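Local coordinates for protein rhino (PDB 5XYW) that is an HP1-family chromatin protein whose chromo shadow domain probably mediates protein-protein interactions in the piRNA pathway that silences transposons, at residues L14-V19 and L30-K35. Residues are numbered along the deposited sequence; the frame is centred on the assembly and turned at random.
Sequences LELDKV and LFVTWK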
loop_
_atom_site.group_PDB
_atom_site.type_symbol
_atom_site.label_atom_id
_atom_site.label_comp_id
_atom_site.label_asym_id
_atom_site.label_seq_id
_atom_site.Cartn_x
_atom_site.Cartn_y
_atom_site.Cartn_z
ATOM N N LEU A 14 -19.991 -3.240 -6.375
ATOM C CA LEU A 14 -20.764 -2.576 -5.339
ATOM C C LEU A 14 -20.157 -1.194 -5.110
ATOM O O LEU A 14 -19.125 -0.852 -5.694
ATOM C CB LEU A 14 -20.773 -3.395 -4.042
ATOM C CG LEU A 14 -21.101 -4.893 -4.111
ATOM C CD1 LEU A 14 -21.121 -5.519 -2.728
ATOM C CD2 LEU A 14 -22.422 -5.133 -4.797
ATOM N N GLU A 15 -20.804 -0.388 -4.278
ATOM C CA GLU A 15 -20.239 0.900 -3.905
ATOM C C GLU A 15 -19.389 0.727 -2.665
ATOM O O GLU A 15 -19.800 0.037 -1.726
ATOM C CB GLU A 15 -21.333 1.938 -3.653
ATOM C CG GLU A 15 -22.028 2.432 -4.906
ATOM C CD GLU A 15 -23.197 3.347 -4.588
ATOM O OE1 GLU A 15 -23.524 3.505 -3.385
ATOM O OE2 GLU A 15 -23.783 3.909 -5.539
ATOM N N LEU A 16 -18.205 1.342 -2.679
ATOM C CA LEU A 16 -17.308 1.354 -1.521
ATOM C C LEU A 16 -18.033 1.802 -0.242
ATOM O O LEU A 16 -18.720 2.837 -0.237
ATOM C CB LEU A 16 -16.109 2.275 -1.787
ATOM C CG LEU A 16 -14.976 2.283 -0.746
ATOM C CD1 LEU A 16 -14.458 0.861 -0.492
ATOM C CD2 LEU A 16 -13.828 3.204 -1.164
ATOM N N ASP A 17 -17.908 1.020 0.831
ATOM C CA ASP A 17 -18.384 1.495 2.116
ATOM C C ASP A 17 -17.224 2.126 2.879
ATOM O O ASP A 17 -17.076 3.348 2.899
ATOM C CB ASP A 17 -19.017 0.370 2.913
ATOM C CG ASP A 17 -19.611 0.852 4.214
ATOM O OD1 ASP A 17 -19.908 2.058 4.311
ATOM O OD2 ASP A 17 -19.788 0.035 5.142
ATOM N N LYS A 18 -16.373 1.308 3.487
ATOM C CA LYS A 18 -15.209 1.869 4.166
ATOM C C LYS A 18 -13.866 1.402 3.606
ATOM O O LYS A 18 -13.785 0.487 2.778
ATOM C CB LYS A 18 -15.276 1.552 5.656
ATOM C CG LYS A 18 -16.565 2.006 6.304
ATOM C CD LYS A 18 -16.558 1.750 7.800
ATOM C CE LYS A 18 -17.788 2.343 8.476
ATOM N NZ LYS A 18 -17.719 2.176 9.952
ATOM N N VAL A 19 -12.819 2.088 4.042
ATOM C CA VAL A 19 -11.462 1.598 3.918
ATOM C C VAL A 19 -10.997 1.321 5.316
ATOM O O VAL A 19 -10.705 2.243 6.063
ATOM C CB VAL A 19 -10.504 2.597 3.264
ATOM C CG1 VAL A 19 -9.110 1.981 3.181
ATOM C CG2 VAL A 19 -11.000 2.994 1.897
ATOM N N LEU A 30 -5.506 -2.407 0.110
ATOM C CA LEU A 30 -6.456 -1.784 0.998
ATOM C C LEU A 30 -7.471 -2.821 1.340
ATOM O O LEU A 30 -7.951 -3.550 0.477
ATOM C CB LEU A 30 -7.137 -0.553 0.371
ATOM C CG LEU A 30 -6.273 0.590 -0.170
ATOM C CD1 LEU A 30 -7.130 1.803 -0.312
ATOM C CD2 LEU A 30 -5.056 0.892 0.703
ATOM N N PHE A 31 -7.785 -2.872 2.620
ATOM C CA PHE A 31 -8.801 -3.747 3.126
ATOM C C PHE A 31 -10.059 -2.935 3.375
ATOM O O PHE A 31 -10.130 -2.112 4.316
ATOM C CB PHE A 31 -8.269 -4.448 4.364
ATOM C CG PHE A 31 -6.947 -5.106 4.119
ATOM C CD1 PHE A 31 -6.877 -6.303 3.396
ATOM C CD2 PHE A 31 -5.768 -4.504 4.535
ATOM C CE1 PHE A 31 -5.656 -6.913 3.130
ATOM C CE2 PHE A 31 -4.536 -5.117 4.275
ATOM C CZ PHE A 31 -4.485 -6.327 3.567
ATOM N N VAL A 32 -11.015 -3.165 2.477
ATOM C CA VAL A 32 -12.233 -2.390 2.367
ATOM C C VAL A 32 -13.500 -3.221 2.527
ATOM O O VAL A 32 -13.539 -4.397 2.171
ATOM C CB VAL A 32 -12.328 -1.689 0.998
ATOM C CG1 VAL A 32 -11.122 -0.798 0.745
ATOM C CG2 VAL A 32 -12.488 -2.711 -0.100
ATOM N N THR A 33 -14.547 -2.586 3.050
ATOM C CA THR A 33 -15.880 -3.180 3.028
ATOM C C THR A 33 -16.709 -2.537 1.934
ATOM O O THR A 33 -16.383 -1.439 1.461
ATOM C CB THR A 33 -16.606 -3.036 4.367
ATOM O OG1 THR A 33 -16.736 -1.644 4.704
ATOM C CG2 THR A 33 -15.843 -3.758 5.445
ATOM N N TRP A 34 -17.771 -3.233 1.529
ATOM C CA TRP A 34 -18.716 -2.712 0.541
ATOM C C TRP A 34 -20.108 -2.525 1.158
ATOM O O TRP A 34 -20.411 -3.102 2.206
ATOM C CB TRP A 34 -18.774 -3.647 -0.671
ATOM C CG TRP A 34 -17.419 -3.937 -1.240
ATOM C CD1 TRP A 34 -16.635 -5.018 -0.978
ATOM C CD2 TRP A 34 -16.681 -3.120 -2.158
ATOM N NE1 TRP A 34 -15.458 -4.928 -1.676
ATOM C CE2 TRP A 34 -15.462 -3.771 -2.406
ATOM C CE3 TRP A 34 -16.939 -1.898 -2.790
ATOM C CZ2 TRP A 34 -14.496 -3.242 -3.256
ATOM C CZ3 TRP A 34 -15.979 -1.378 -3.641
ATOM C CH2 TRP A 34 -14.773 -2.049 -3.865
ATOM N N LYS A 35 -20.949 -1.721 0.509
ATOM C CA LYS A 35 -22.263 -1.362 1.070
ATOM C C LYS A 35 -23.283 -2.489 0.990
ATOM O O LYS A 35 -23.738 -2.867 -0.098
ATOM C CB LYS A 35 -22.822 -0.123 0.380
ATOM C CG LYS A 35 -22.455 1.174 1.088
ATOM C CD LYS A 35 -22.820 2.411 0.260
ATOM C CE LYS A 35 -22.270 3.679 0.887
ATOM N NZ LYS A 35 -22.152 4.747 -0.138
#
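Strand 16-19 and strand 30-34 pair antiparallel in a beta hairpin, at the open end away from its turn, with the flanking residues continuing the contact. The register slips by one residue at Asp-17 and Lys-18, which both face Thr-33. Asp-17 N donates to Thr-33 O at 3.0 Å, and Lys-18 N makes a weak bond to the same oxygen. Lys-18 N also reaches the Thr-33 hydroxyl, with OG1 3.2 Å away. Thr-33 OG1 sits between its own backbone N and carbonyl carbon (chi1 59°), which turns it to this amide. In return Thr-33 N donates to Lys-18 O, from above the carbonyl plane. Without the hydroxyl, as with an alanine here, the Lys-18 amide would probably lose the stronger of its two bonds to Thr-33 and keep the weak one to the carbonyl. Further out, Lys-35 N bonds Glu-15 O in a nearly linear C=O...N line (177°). A long salt bridge, Glu-15 OE1 to Lys-35 NZ at 3.7 Å, joins the two exposed side chains here.

The apolar packing is carried by Leu-14, Leu-16, Val-19, Leu-30, Val-32 and Trp-34. Leu-16 CD1 packs on Val-32 CB at 3.6 Å, the two side chains crossing at about a right angle. This methyl and Val-32 CG2 lie over one face of the Trp-34 ring, near its rim. The ring edge meets the backbone of Glu-15, whose C is 3.6 Å from Trp-34 CE3. Leu-14 CD1 touches Trp-34 CB. Val-19 and Val-32 share a face of the sheet; Val-19 sets CG1 against Leu-30 and CG2 against Val-32. Ile-48 of helix 45-51 packs on Leu-16, Leu-30 and Trp-34. The double pairing opposite Thr-33 is a classic beta bulge, here within the three-stranded antiparallel sheet that packs against helices in the chromo shadow domain.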